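Local coordinates for GTPase-activating protein BEM3 (Saccharomyces cerevisiae S288C, PDB 6FSF) that activates GTP hydrolysis by CDC42 and, less efficiently, by RHO1, this tandem PX-PH portion belonging to a protein that binds phosphatidylinositol 3-phosphate, at residues Ile190-Asn195 with Leu235-Phe240; Leu179-Lys184 with Thr221-Cys226; Ile7-Gln12 with Val117-Ala122; Thr26-Asn31 with Lys52-Ile57. All coordinates share one frame; numbering follows the deposited sequence.

Contact 1: Ile190-Asn195 with Leu235-Phe240; sequences IELIPN and LWLSAF
L192 and L237 meet through their methyl ends, L192 CD1 lying 3.6 Å from L237 CD1. The two side chains cross obliquely, and CG of L192 also comes to 3.8 Å from that same L237 CD1, so one methyl of the helix residue sits against the branch point and both methyls of the strand residue. I190 supplies the second apolar pairing with its CG2 branch, which is 4.2 Å from L237 CD2. A looser approach to the aromatic residue follows: I190 CG2 stands 4.4 Å from F240 CD2, obliquely to the ring.

Backbone geometry explains why side chains alone carry the contact. The axes of the short segments 190-193 and 235-240 run nearly antiparallel, at 167°, and stay 10.8 Å apart. Within the helix, O of W236 lies 3.4 Å above one face of the F240 ring, offset toward its rim, while N of F240 donates to that same oxygen.

Next to 188-193 in the sheet runs strand 206-211, whose F207 touches L237 and whose I209 touches F240. A C-terminal helix laid against one end of an antiparallel beta barrel, here reaching its 188-193 edge strand at the protein surface, is the signature of the PH domain.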
loop_
_atom_site.group_PDB
_atom_site.type_symbol
_atom_site.label_atom_id
_atom_site.label_comp_id
_atom_site.label_asym_id
_atom_site.label_seq_id
_atom_site.Cartn_x
_atom_site.Cartn_y
_atom_site.Cartn_z
ATOM N N ILE A 190 -24.203 -4.070 7.778
ATOM C CA ILE A 190 -22.839 -3.568 7.871
ATOM C C ILE A 190 -22.664 -2.834 9.192
ATOM O O ILE A 190 -23.548 -2.081 9.618
ATOM C CB ILE A 190 -22.493 -2.644 6.682
ATOM C CG1 ILE A 190 -22.656 -3.378 5.352
ATOM C CG2 ILE A 190 -21.071 -2.111 6.809
ATOM C CD1 ILE A 190 -24.018 -3.204 4.701
ATOM N N GLU A 191 -21.522 -3.059 9.840
ATOM C CA GLU A 191 -21.185 -2.388 11.087
ATOM C C GLU A 191 -19.678 -2.193 11.159
ATOM O O GLU A 191 -18.915 -3.054 10.715
ATOM C CB GLU A 191 -21.669 -3.190 12.303
ATOM C CG GLU A 191 -21.104 -4.604 12.379
ATOM C CD GLU A 191 -21.553 -5.349 13.621
ATOM O OE1 GLU A 191 -22.089 -4.699 14.542
ATOM O OE2 GLU A 191 -21.373 -6.584 13.676
ATOM N N LEU A 192 -19.260 -1.056 11.711
ATOM C CA LEU A 192 -17.843 -0.821 11.951
ATOM C C LEU A 192 -17.359 -1.656 13.127
ATOM O O LEU A 192 -18.072 -1.841 14.117
ATOM C CB LEU A 192 -17.574 0.657 12.237
ATOM C CG LEU A 192 -17.644 1.697 11.117
ATOM C CD1 LEU A 192 -19.084 2.106 10.844
ATOM C CD2 LEU A 192 -16.795 2.906 11.477
ATOM N N ILE A 193 -16.137 -2.163 13.013
ATOM C CA ILE A 193 -15.439 -2.779 14.135
ATOM C C ILE A 193 -14.511 -1.715 14.732
ATOM O O ILE A 193 -13.665 -1.181 14.006
ATOM C CB ILE A 193 -14.644 -4.013 13.699
ATOM C CG1 ILE A 193 -15.600 -5.126 13.262
ATOM C CG2 ILE A 193 -13.738 -4.484 14.829
ATOM C CD1 ILE A 193 -15.053 -5.995 12.153
ATOM N N PRO A 194 -14.659 -1.377 16.011
ATOM C CA PRO A 194 -13.787 -0.348 16.593
ATOM C C PRO A 194 -12.341 -0.809 16.614
ATOM O O PRO A 194 -12.043 -1.962 16.938
ATOM C CB PRO A 194 -14.347 -0.172 18.009
ATOM C CG PRO A 194 -15.035 -1.469 18.306
ATOM C CD PRO A 194 -15.598 -1.937 16.996
ATOM N N ASN A 195 -11.437 0.104 16.242
ATOM C CA ASN A 195 -10.016 -0.222 16.271
ATOM C C ASN A 195 -9.571 -0.624 17.672
ATOM O O ASN A 195 -8.708 -1.496 17.832
ATOM C CB ASN A 195 -9.193 0.964 15.769
ATOM C CG ASN A 195 -9.336 1.189 14.275
ATOM O OD1 ASN A 195 -9.492 0.245 13.503
ATOM N ND2 ASN A 195 -9.277 2.450 13.861
ATOM N N LEU A 235 -14.187 5.762 2.688
ATOM C CA LEU A 235 -14.604 5.751 1.289
ATOM C C LEU A 235 -15.431 4.513 0.967
ATOM O O LEU A 235 -16.405 4.590 0.209
ATOM C CB LEU A 235 -13.381 5.832 0.374
ATOM C CG LEU A 235 -12.496 7.077 0.481
ATOM C CD1 LEU A 235 -11.490 7.120 -0.663
ATOM C CD2 LEU A 235 -13.342 8.342 0.508
ATOM N N TRP A 236 -15.062 3.363 1.535
ATOM C CA TRP A 236 -15.780 2.129 1.231
ATOM C C TRP A 236 -17.181 2.137 1.826
ATOM O O TRP A 236 -18.133 1.671 1.188
ATOM C CB TRP A 236 -14.989 0.921 1.732
ATOM C CG TRP A 236 -14.116 0.308 0.683
ATOM C CD1 TRP A 236 -12.771 0.486 0.522
ATOM C CD2 TRP A 236 -14.529 -0.580 -0.362
ATOM N NE1 TRP A 236 -12.323 -0.240 -0.554
ATOM C CE2 TRP A 236 -13.384 -0.903 -1.115
ATOM C CE3 TRP A 236 -15.759 -1.135 -0.730
ATOM C CZ2 TRP A 236 -13.430 -1.757 -2.214
ATOM C CZ3 TRP A 236 -15.803 -1.982 -1.822
ATOM C CH2 TRP A 236 -14.646 -2.285 -2.552
ATOM N N LEU A 237 -17.330 2.659 3.046
ATOM C CA LEU A 237 -18.648 2.705 3.670
ATOM C C LEU A 237 -19.599 3.603 2.890
ATOM O O LEU A 237 -20.793 3.302 2.772
ATOM C CB LEU A 237 -18.534 3.176 5.121
ATOM C CG LEU A 237 -17.739 2.283 6.078
ATOM C CD1 LEU A 237 -17.867 2.769 7.511
ATOM C CD2 LEU A 237 -18.168 0.827 5.956
ATOM N N SER A 238 -19.090 4.714 2.349
ATOM C CA SER A 238 -19.937 5.593 1.550
ATOM C C SER A 238 -20.371 4.915 0.258
ATOM O O SER A 238 -21.493 5.129 -0.216
ATOM C CB SER A 238 -19.206 6.902 1.257
ATOM O OG SER A 238 -18.901 7.596 2.452
ATOM N N ALA A 239 -19.494 4.095 -0.326
ATOM C CA ALA A 239 -19.887 3.300 -1.484
ATOM C C ALA A 239 -20.991 2.320 -1.118
ATOM O O ALA A 239 -21.944 2.131 -1.884
ATOM C CB ALA A 239 -18.673 2.565 -2.052
ATOM N N PHE A 240 -20.876 1.683 0.051
ATOM C CA PHE A 240 -21.995 0.918 0.592
ATOM C C PHE A 240 -23.187 1.817 0.895
ATOM O O PHE A 240 -24.342 1.383 0.769
ATOM C CB PHE A 240 -21.572 0.185 1.870
ATOM C CG PHE A 240 -20.470 -0.812 1.677
ATOM C CD1 PHE A 240 -20.246 -1.397 0.444
ATOM C CD2 PHE A 240 -19.656 -1.168 2.742
ATOM C CE1 PHE A 240 -19.232 -2.320 0.274
ATOM C CE2 PHE A 240 -18.639 -2.091 2.576
ATOM C CZ PHE A 240 -18.427 -2.666 1.342
#

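Contact 2: Leu179-Lys184 with Thr221-Cys226; sequences LTETIK and TKYYIC
I183 and E181 meet Y223 in a side-chain contact between two strands that are not paired with each other, in the antiparallel beta framework of the PH domain. Strand 179-184 pairs with 170-174 and strand 221-226 lies between 142-148 and 206-211, so the Y223 ring reaches across from its own strand to the edge strand 179-184. The nearest backbone approach supports this: CA of I183 and CA of Y223 are 9.5 Å apart, too far for strand pairing.

I183 and Y223 reach toward each other from opposite directions. With I183 CG1 beside its own backbone N (chi1 -77°), that branch is placed at the CE2 side of the ring, CG1 at 3.5 Å from Y223 CE2, and the methyl CD1 follows beyond it. Their approach is oblique to the aromatic plane. L147 of strand 142-148 touches both Y223 and E181 and packs beside the pair.

E181 takes part through its aliphatic portion, CG lying 4.2 Å from Y223 CE2. Its chain bends at chi2 (93°), and the carboxylate plane is turned 77° from the ring; OE2 forms a salt bridge with R162. At this end of the strand a classic beta bulge sets two residues, T180 and E181, opposite the single residue L173 of strand 170-174. The tightest apolar approach of the contact is I183 CD1 to Y223 CE2, at 3.3 Å.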
loop_
_atom_site.group_PDB
_atom_site.type_symbol
_atom_site.label_atom_id
_atom_site.label_comp_id
_atom_site.label_asym_id
_atom_site.label_seq_id
_atom_site.Cartn_x
_atom_site.Cartn_y
_atom_site.Cartn_z
ATOM N N LEU A 179 -12.683 -15.248 -8.998
ATOM C CA LEU A 179 -13.822 -15.033 -8.115
ATOM C C LEU A 179 -13.855 -16.089 -7.019
ATOM O O LEU A 179 -14.058 -17.275 -7.290
ATOM C CB LEU A 179 -15.129 -15.056 -8.914
ATOM C CG LEU A 179 -15.742 -13.702 -9.298
ATOM C CD1 LEU A 179 -16.947 -13.891 -10.207
ATOM C CD2 LEU A 179 -16.117 -12.890 -8.062
ATOM N N THR A 180 -13.637 -15.649 -5.777
ATOM C CA THR A 180 -13.739 -16.518 -4.614
ATOM C C THR A 180 -14.892 -16.160 -3.684
ATOM O O THR A 180 -15.292 -17.007 -2.877
ATOM C CB THR A 180 -12.430 -16.505 -3.805
ATOM O OG1 THR A 180 -12.179 -15.184 -3.313
ATOM C CG2 THR A 180 -11.261 -16.947 -4.671
ATOM N N GLU A 181 -15.443 -14.950 -3.779
ATOM C CA GLU A 181 -16.561 -14.524 -2.946
ATOM C C GLU A 181 -17.421 -13.539 -3.730
ATOM O O GLU A 181 -16.898 -12.726 -4.496
ATOM C CB GLU A 181 -16.082 -13.874 -1.640
ATOM C CG GLU A 181 -15.559 -14.834 -0.569
ATOM C CD GLU A 181 -14.052 -15.034 -0.626
ATOM O OE1 GLU A 181 -13.532 -15.871 0.144
ATOM O OE2 GLU A 181 -13.385 -14.357 -1.437
ATOM N N THR A 182 -18.737 -13.612 -3.524
ATOM C CA THR A 182 -19.690 -12.713 -4.170
ATOM C C THR A 182 -20.792 -12.398 -3.168
ATOM O O THR A 182 -21.360 -13.314 -2.566
ATOM C CB THR A 182 -20.270 -13.341 -5.449
ATOM O OG1 THR A 182 -19.203 -13.872 -6.248
ATOM C CG2 THR A 182 -21.019 -12.308 -6.276
ATOM N N ILE A 183 -21.094 -11.111 -2.987
ATOM C CA ILE A 183 -21.896 -10.652 -1.858
ATOM C C ILE A 183 -23.014 -9.727 -2.322
ATOM O O ILE A 183 -22.794 -8.812 -3.121
ATOM C CB ILE A 183 -21.011 -9.957 -0.803
ATOM C CG1 ILE A 183 -20.264 -11.019 -0.015
ATOM C CG2 ILE A 183 -21.846 -9.114 0.144
ATOM C CD1 ILE A 183 -21.173 -12.185 0.378
ATOM N N LYS A 184 -24.217 -9.969 -1.805
ATOM C CA LYS A 184 -25.360 -9.088 -2.009
ATOM C C LYS A 184 -25.429 -8.084 -0.865
ATOM O O LYS A 184 -25.458 -8.475 0.306
ATOM C CB LYS A 184 -26.656 -9.894 -2.079
ATOM C CG LYS A 184 -27.016 -10.424 -3.452
ATOM C CD LYS A 184 -28.197 -11.374 -3.336
ATOM C CE LYS A 184 -29.160 -11.236 -4.503
ATOM N NZ LYS A 184 -30.335 -12.130 -4.306
ATOM N N THR A 221 -24.253 -15.214 7.151
ATOM C CA THR A 221 -22.823 -15.402 6.946
ATOM C C THR A 221 -22.123 -14.070 7.190
ATOM O O THR A 221 -22.637 -13.014 6.812
ATOM C CB THR A 221 -22.510 -15.923 5.538
ATOM O OG1 THR A 221 -23.476 -16.911 5.164
ATOM C CG2 THR A 221 -21.129 -16.557 5.507
ATOM N N LYS A 222 -20.953 -14.125 7.820
ATOM C CA LYS A 222 -20.237 -12.935 8.267
ATOM C C LYS A 222 -18.862 -12.871 7.617
ATOM O O LYS A 222 -18.098 -13.840 7.684
ATOM C CB LYS A 222 -20.065 -12.932 9.787
ATOM C CG LYS A 222 -21.269 -13.404 10.572
ATOM C CD LYS A 222 -20.833 -13.855 11.955
ATOM C CE LYS A 222 -21.789 -13.362 13.027
ATOM N NZ LYS A 222 -21.263 -13.645 14.395
ATOM N N TYR A 223 -18.547 -11.729 7.003
ATOM C CA TYR A 223 -17.236 -11.479 6.413
ATOM C C TYR A 223 -16.607 -10.270 7.093
ATOM O O TYR A 223 -17.215 -9.198 7.143
ATOM C CB TYR A 223 -17.318 -11.229 4.898
ATOM C CG TYR A 223 -17.866 -12.381 4.065
ATOM C CD1 TYR A 223 -18.209 -13.586 4.642
ATOM C CD2 TYR A 223 -18.028 -12.258 2.695
ATOM C CE1 TYR A 223 -18.714 -14.627 3.895
ATOM C CE2 TYR A 223 -18.517 -13.308 1.937
ATOM C CZ TYR A 223 -18.863 -14.488 2.545
ATOM O OH TYR A 223 -19.361 -15.535 1.807
ATOM N N TYR A 224 -15.391 -10.437 7.602
ATOM C CA TYR A 224 -14.642 -9.354 8.229
ATOM C C TYR A 224 -13.666 -8.781 7.207
ATOM O O TYR A 224 -12.835 -9.513 6.657
ATOM C CB TYR A 224 -13.909 -9.848 9.474
ATOM C CG TYR A 224 -14.842 -10.386 10.536
ATOM C CD1 TYR A 224 -15.313 -9.568 11.554
ATOM C CD2 TYR A 224 -15.266 -11.710 10.510
ATOM C CE1 TYR A 224 -16.172 -10.056 12.524
ATOM C CE2 TYR A 224 -16.125 -12.205 11.472
ATOM C CZ TYR A 224 -16.574 -11.374 12.477
ATOM O OH TYR A 224 -17.429 -11.862 13.439
ATOM N N ILE A 225 -13.774 -7.479 6.947
ATOM C CA ILE A 225 -13.020 -6.820 5.890
ATOM C C ILE A 225 -12.340 -5.586 6.467
ATOM O O ILE A 225 -12.981 -4.782 7.153
ATOM C CB ILE A 225 -13.927 -6.434 4.705
ATOM C CG1 ILE A 225 -14.582 -7.683 4.111
ATOM C CG2 ILE A 225 -13.136 -5.682 3.648
ATOM C CD1 ILE A 225 -15.792 -7.391 3.256
ATOM N N CYS A 226 -11.049 -5.435 6.184
ATOM C CA CYS A 226 -10.274 -4.286 6.620
ATOM C C CYS A 226 -9.625 -3.616 5.417
ATOM O O CYS A 226 -9.265 -4.276 4.438
ATOM C CB CYS A 226 -9.195 -4.690 7.632
ATOM S SG CYS A 226 -9.823 -5.413 9.161
#

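Contact 3: Ile7-Gln12 with Val117-Ala122; sequences IPLFVQ and VGLKIA
L9 and L119 cross at about a right angle where the segment ahead of the first PX-domain strand packs on helix 115-125. The crossing is seen at the branch ends: L119 CD1 is 3.8 Å from L9 CD1 and equally 3.8 Å from L9 CD2, so a single methyl of the helix residue sits against the fork of the loop residue. L119 gets there by swinging CG away from its backbone N and beside its carbonyl carbon (chi1 170°), which brings CD1 to L9 although its CB does not start out toward the loop.

A122 is oriented differently. Its CB points toward 7-12 and meets two unlike partners, an apolar methyl and a backbone oxygen. The methyl is L9 CD2, 3.9 Å from A122 CB, which places this one branch of L9 against both helix residues, a turn apart. The backbones come nearest here, 6.0 Å between CA of L9 and CA of A122, consistent with the small side chain of A122.

The loop is held to the same helix's end by S126, whose OG is hydrogen-bonded with both F10 N and A122 O. The V11 side chain touches F16, as does that of I121. What V11 offers A122 is its carbonyl: V11 O lies 3.6 Å from A122 CB, a van der Waals contact.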
loop_
_atom_site.group_PDB
_atom_site.type_symbol
_atom_site.label_atom_id
_atom_site.label_comp_id
_atom_site.label_asym_id
_atom_site.label_seq_id
_atom_site.Cartn_x
_atom_site.Cartn_y
_atom_site.Cartn_z
ATOM N N ILE A 7 20.379 4.163 -17.961
ATOM C CA ILE A 7 18.979 3.756 -18.052
ATOM C C ILE A 7 18.162 5.040 -17.932
ATOM O O ILE A 7 18.493 5.886 -17.093
ATOM C CB ILE A 7 18.632 2.722 -16.965
ATOM C CG1 ILE A 7 19.413 1.419 -17.194
ATOM C CG2 ILE A 7 17.137 2.438 -16.923
ATOM C CD1 ILE A 7 20.722 1.296 -16.415
ATOM N N PRO A 8 17.129 5.256 -18.753
ATOM C CA PRO A 8 16.453 6.564 -18.758
ATOM C C PRO A 8 15.908 6.952 -17.392
ATOM O O PRO A 8 15.274 6.154 -16.699
ATOM C CB PRO A 8 15.318 6.370 -19.771
ATOM C CG PRO A 8 15.144 4.888 -19.882
ATOM C CD PRO A 8 16.535 4.350 -19.751
ATOM N N LEU A 9 16.158 8.202 -17.014
ATOM C CA LEU A 9 15.758 8.738 -15.720
ATOM C C LEU A 9 14.482 9.557 -15.866
ATOM O O LEU A 9 14.413 10.467 -16.698
ATOM C CB LEU A 9 16.869 9.605 -15.121
ATOM C CG LEU A 9 18.282 9.023 -15.107
ATOM C CD1 LEU A 9 19.262 10.003 -14.478
ATOM C CD2 LEU A 9 18.324 7.686 -14.380
ATOM N N PHE A 10 13.474 9.232 -15.052
ATOM C CA PHE A 10 12.239 10.005 -15.074
ATOM C C PHE A 10 12.399 11.342 -14.364
ATOM O O PHE A 10 11.780 12.332 -14.771
ATOM C CB PHE A 10 11.096 9.213 -14.434
ATOM C CG PHE A 10 10.660 8.008 -15.230
ATOM C CD1 PHE A 10 11.216 7.732 -16.467
ATOM C CD2 PHE A 10 9.682 7.156 -14.736
ATOM C CE1 PHE A 10 10.815 6.625 -17.193
ATOM C CE2 PHE A 10 9.275 6.051 -15.459
ATOM C CZ PHE A 10 9.844 5.784 -16.688
ATOM N N VAL A 11 13.216 11.386 -13.312
ATOM C CA VAL A 11 13.467 12.603 -12.546
ATOM C C VAL A 11 14.966 12.700 -12.302
ATOM O O VAL A 11 15.568 11.772 -11.751
ATOM C CB VAL A 11 12.704 12.621 -11.208
ATOM C CG1 VAL A 11 13.081 13.853 -10.400
ATOM C CG2 VAL A 11 11.198 12.576 -11.443
ATOM N N GLN A 12 15.569 13.812 -12.713
ATOM C CA GLN A 12 16.992 14.012 -12.484
ATOM C C GLN A 12 17.266 14.142 -10.987
ATOM O O GLN A 12 16.431 14.672 -10.246
ATOM C CB GLN A 12 17.484 15.259 -13.220
ATOM C CG GLN A 12 17.355 15.177 -14.733
ATOM C CD GLN A 12 18.261 14.124 -15.340
ATOM O OE1 GLN A 12 19.457 14.076 -15.051
ATOM N NE2 GLN A 12 17.694 13.272 -16.184
ATOM N N VAL A 117 25.159 7.894 -5.917
ATOM C CA VAL A 117 23.988 7.518 -5.131
ATOM C C VAL A 117 22.726 8.145 -5.711
ATOM O O VAL A 117 21.672 7.502 -5.780
ATOM C CB VAL A 117 24.184 7.912 -3.656
ATOM C CG1 VAL A 117 23.013 7.423 -2.817
ATOM C CG2 VAL A 117 25.502 7.366 -3.127
ATOM N N GLY A 118 22.810 9.410 -6.126
ATOM C CA GLY A 118 21.648 10.064 -6.707
ATOM C C GLY A 118 21.163 9.376 -7.967
ATOM O O GLY A 118 19.957 9.279 -8.208
ATOM N N LEU A 119 22.095 8.884 -8.784
ATOM C CA LEU A 119 21.706 8.154 -9.986
ATOM C C LEU A 119 21.004 6.849 -9.633
ATOM O O LEU A 119 20.000 6.488 -10.260
ATOM C CB LEU A 119 22.935 7.886 -10.856
ATOM C CG LEU A 119 22.734 6.933 -12.037
ATOM C CD1 LEU A 119 21.863 7.563 -13.116
ATOM C CD2 LEU A 119 24.075 6.498 -12.602
ATOM N N LYS A 120 21.515 6.132 -8.629
ATOM C CA LYS A 120 20.906 4.868 -8.225
ATOM C C LYS A 120 19.468 5.073 -7.764
ATOM O O LYS A 120 18.582 4.277 -8.096
ATOM C CB LYS A 120 21.741 4.222 -7.119
ATOM C CG LYS A 120 21.465 2.744 -6.894
ATOM C CD LYS A 120 22.114 1.891 -7.973
ATOM C CE LYS A 120 21.917 0.408 -7.701
ATOM N NZ LYS A 120 22.633 -0.447 -8.688
ATOM N N ILE A 121 19.220 6.135 -6.993
ATOM C CA ILE A 121 17.859 6.440 -6.559
ATOM C C ILE A 121 16.986 6.788 -7.757
ATOM O O ILE A 121 15.824 6.369 -7.841
ATOM C CB ILE A 121 17.874 7.580 -5.521
ATOM C CG1 ILE A 121 18.721 7.193 -4.307
ATOM C CG2 ILE A 121 16.460 7.935 -5.087
ATOM C CD1 ILE A 121 18.826 8.288 -3.265
ATOM N N ALA A 122 17.529 7.559 -8.704
ATOM C CA ALA A 122 16.765 7.924 -9.892
ATOM C C ALA A 122 16.422 6.694 -10.721
ATOM O O ALA A 122 15.290 6.546 -11.193
ATOM C CB ALA A 122 17.548 8.936 -10.728
#

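Contact 4: Thr26-Asn31 with Lys52-Ile57; sequences TLYRDN and KFSKSI
Y28 lays the CD1-CE1 side of its ring against S54, with CD1 3.5 Å from S54 OG. The same ring atoms CD1 and CE1 are each 4.0 Å from S54 CB, so the serine meets one flank of the tyrosine, obliquely to the ring plane. Both side chains extend opposite their backbone nitrogens, Y28 at chi1 -179° and S54 at chi1 180°. V130 touches both of them from strand 129-130.

D30 adds its methylene rather than its carboxylate: D30 CB is 3.7 Å from S54 OG. The carboxylate is engaged within its own turn, where OD1 accepts from D34 N. S54 OG likewise has its polar partner in S36, whose OG is hydrogen-bonded with it and also with Y28 O.

S36 belongs to the strand that stands between the two in sheet order. In the antiparallel sheet of the PX domain, 35-43 runs between 19-29 and 49-55, pairing Y28 with S36 on one side and K55 with I37 on the other. The two segments are therefore next-but-one in the sheet, and they come nearest past the end of strand 27-29, where CA of D30 is 6.6 Å from CA of S54. Just beyond, S56 serves as N-cap of helix 57-70, its OG bonded to K59 N.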
loop_
_atom_site.group_PDB
_atom_site.type_symbol
_atom_site.label_atom_id
_atom_site.label_comp_id
_atom_site.label_asym_id
_atom_site.label_seq_id
_atom_site.Cartn_x
_atom_site.Cartn_y
_atom_site.Cartn_z
ATOM N N THR A 26 0.764 -1.477 0.224
ATOM C CA THR A 26 1.752 -2.542 0.356
ATOM C C THR A 26 1.127 -3.909 0.095
ATOM O O THR A 26 1.690 -4.935 0.490
ATOM C CB THR A 26 2.409 -2.514 1.738
ATOM O OG1 THR A 26 1.438 -2.834 2.743
ATOM C CG2 THR A 26 2.987 -1.133 2.028
ATOM N N LEU A 27 -0.036 -3.938 -0.564
ATOM C CA LEU A 27 -0.714 -5.172 -0.945
ATOM C C LEU A 27 -0.900 -5.270 -2.453
ATOM O O LEU A 27 -1.730 -6.053 -2.926
ATOM C CB LEU A 27 -2.069 -5.279 -0.242
ATOM C CG LEU A 27 -2.046 -5.234 1.283
ATOM C CD1 LEU A 27 -3.463 -5.310 1.823
ATOM C CD2 LEU A 27 -1.192 -6.361 1.836
ATOM N N TYR A 28 -0.140 -4.491 -3.216
ATOM C CA TYR A 28 -0.285 -4.456 -4.664
ATOM C C TYR A 28 0.342 -5.691 -5.300
ATOM O O TYR A 28 1.439 -6.113 -4.929
ATOM C CB TYR A 28 0.363 -3.189 -5.226
ATOM C CG TYR A 28 0.252 -3.038 -6.727
ATOM C CD1 TYR A 28 1.314 -3.370 -7.560
ATOM C CD2 TYR A 28 -0.911 -2.551 -7.311
ATOM C CE1 TYR A 28 1.219 -3.229 -8.932
ATOM C CE2 TYR A 28 -1.017 -2.407 -8.683
ATOM C CZ TYR A 28 0.050 -2.746 -9.489
ATOM O OH TYR A 28 -0.054 -2.604 -10.854
ATOM N N ARG A 29 -0.364 -6.267 -6.266
ATOM C CA ARG A 29 0.124 -7.405 -7.036
ATOM C C ARG A 29 0.767 -6.889 -8.319
ATOM O O ARG A 29 0.095 -6.263 -9.148
ATOM C CB ARG A 29 -1.009 -8.382 -7.354
ATOM C CG ARG A 29 -1.633 -9.033 -6.128
ATOM C CD ARG A 29 -1.731 -10.542 -6.304
ATOM N NE ARG A 29 -2.616 -11.162 -5.320
ATOM C CZ ARG A 29 -2.203 -11.843 -4.256
ATOM N NH1 ARG A 29 -0.906 -12.005 -4.027
ATOM N NH2 ARG A 29 -3.090 -12.369 -3.420
ATOM N N ASP A 30 2.062 -7.156 -8.481
ATOM C CA ASP A 30 2.840 -6.604 -9.582
ATOM C C ASP A 30 2.754 -7.531 -10.799
ATOM O O ASP A 30 1.825 -8.332 -10.923
ATOM C CB ASP A 30 4.283 -6.357 -9.125
ATOM C CG ASP A 30 4.936 -7.596 -8.524
ATOM O OD1 ASP A 30 4.381 -8.704 -8.667
ATOM O OD2 ASP A 30 6.016 -7.456 -7.908
ATOM N N ASN A 31 3.729 -7.427 -11.710
ATOM C CA ASN A 31 3.708 -8.221 -12.934
ATOM C C ASN A 31 3.825 -9.714 -12.641
ATOM O O ASN A 31 3.231 -10.536 -13.351
ATOM C CB ASN A 31 4.835 -7.760 -13.863
ATOM C CG ASN A 31 4.688 -8.288 -15.284
ATOM O OD1 ASN A 31 3.699 -8.932 -15.629
ATOM N ND2 ASN A 31 5.679 -7.996 -16.121
ATOM N N LYS A 52 3.435 6.014 -11.300
ATOM C CA LYS A 52 3.524 5.086 -10.181
ATOM C C LYS A 52 4.528 3.992 -10.515
ATOM O O LYS A 52 4.830 3.728 -11.682
ATOM C CB LYS A 52 2.171 4.442 -9.852
ATOM C CG LYS A 52 1.017 5.407 -9.690
ATOM C CD LYS A 52 -0.234 4.656 -9.264
ATOM C CE LYS A 52 -1.490 5.456 -9.537
ATOM N NZ LYS A 52 -1.635 5.730 -10.997
ATOM N N PHE A 53 5.040 3.344 -9.473
ATOM C CA PHE A 53 5.904 2.189 -9.652
ATOM C C PHE A 53 5.683 1.231 -8.491
ATOM O O PHE A 53 5.072 1.577 -7.478
ATOM C CB PHE A 53 7.379 2.592 -9.776
ATOM C CG PHE A 53 7.933 3.281 -8.561
ATOM C CD1 PHE A 53 8.624 2.567 -7.600
ATOM C CD2 PHE A 53 7.777 4.648 -8.389
ATOM C CE1 PHE A 53 9.143 3.197 -6.480
ATOM C CE2 PHE A 53 8.291 5.286 -7.271
ATOM C CZ PHE A 53 8.977 4.557 -6.318
ATOM N N SER A 54 6.186 0.011 -8.655
ATOM C CA SER A 54 5.957 -1.063 -7.702
ATOM C C SER A 54 7.284 -1.714 -7.352
ATOM O O SER A 54 8.094 -1.992 -8.240
ATOM C CB SER A 54 4.988 -2.102 -8.273
ATOM O OG SER A 54 4.766 -3.150 -7.348
ATOM N N LYS A 55 7.506 -1.951 -6.064
ATOM C CA LYS A 55 8.730 -2.582 -5.593
ATOM C C LYS A 55 8.389 -3.583 -4.503
ATOM O O LYS A 55 7.555 -3.306 -3.637
ATOM C CB LYS A 55 9.726 -1.553 -5.042
ATOM C CG LYS A 55 10.141 -0.475 -6.027
ATOM C CD LYS A 55 11.060 -1.026 -7.102
ATOM C CE LYS A 55 11.512 0.079 -8.037
ATOM N NZ LYS A 55 12.488 -0.406 -9.050
ATOM N N SER A 56 9.034 -4.745 -4.552
ATOM C CA SER A 56 8.964 -5.669 -3.434
ATOM C C SER A 56 9.727 -5.097 -2.244
ATOM O O SER A 56 10.564 -4.199 -2.382
ATOM C CB SER A 56 9.536 -7.034 -3.819
ATOM O OG SER A 56 10.950 -6.985 -3.921
ATOM N N ILE A 57 9.425 -5.624 -1.054
ATOM C CA ILE A 57 10.123 -5.172 0.146
ATOM C C ILE A 57 11.610 -5.481 0.042
ATOM O O ILE A 57 12.449 -4.735 0.566
ATOM C CB ILE A 57 9.486 -5.805 1.401
ATOM C CG1 ILE A 57 10.239 -5.383 2.666
ATOM C CG2 ILE A 57 9.436 -7.319 1.275
ATOM C CD1 ILE A 57 10.240 -3.889 2.909
#

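Contacts 1 and 2 both belong to the PH domain, with centres 14 Å apart, and they interlock along the chain because their segments alternate. They also touch directly: I193 CD1 packs 3.6 Å from Y224 CD1. Contacts 3 and 4 lie in the PX part, 19 Å between centres, contact 4 nested within the loop that contact 3 closes. Of the two PX contacts, contact 4 is the nearer to the PH domain; its nearest atoms are about 6 Å from contact 2, and T26 N is hydrogen-bonded with E228 OE2. Contact 3 sits at the far end, its centre 41 Å from contact 1 and 43 Å from contact 2.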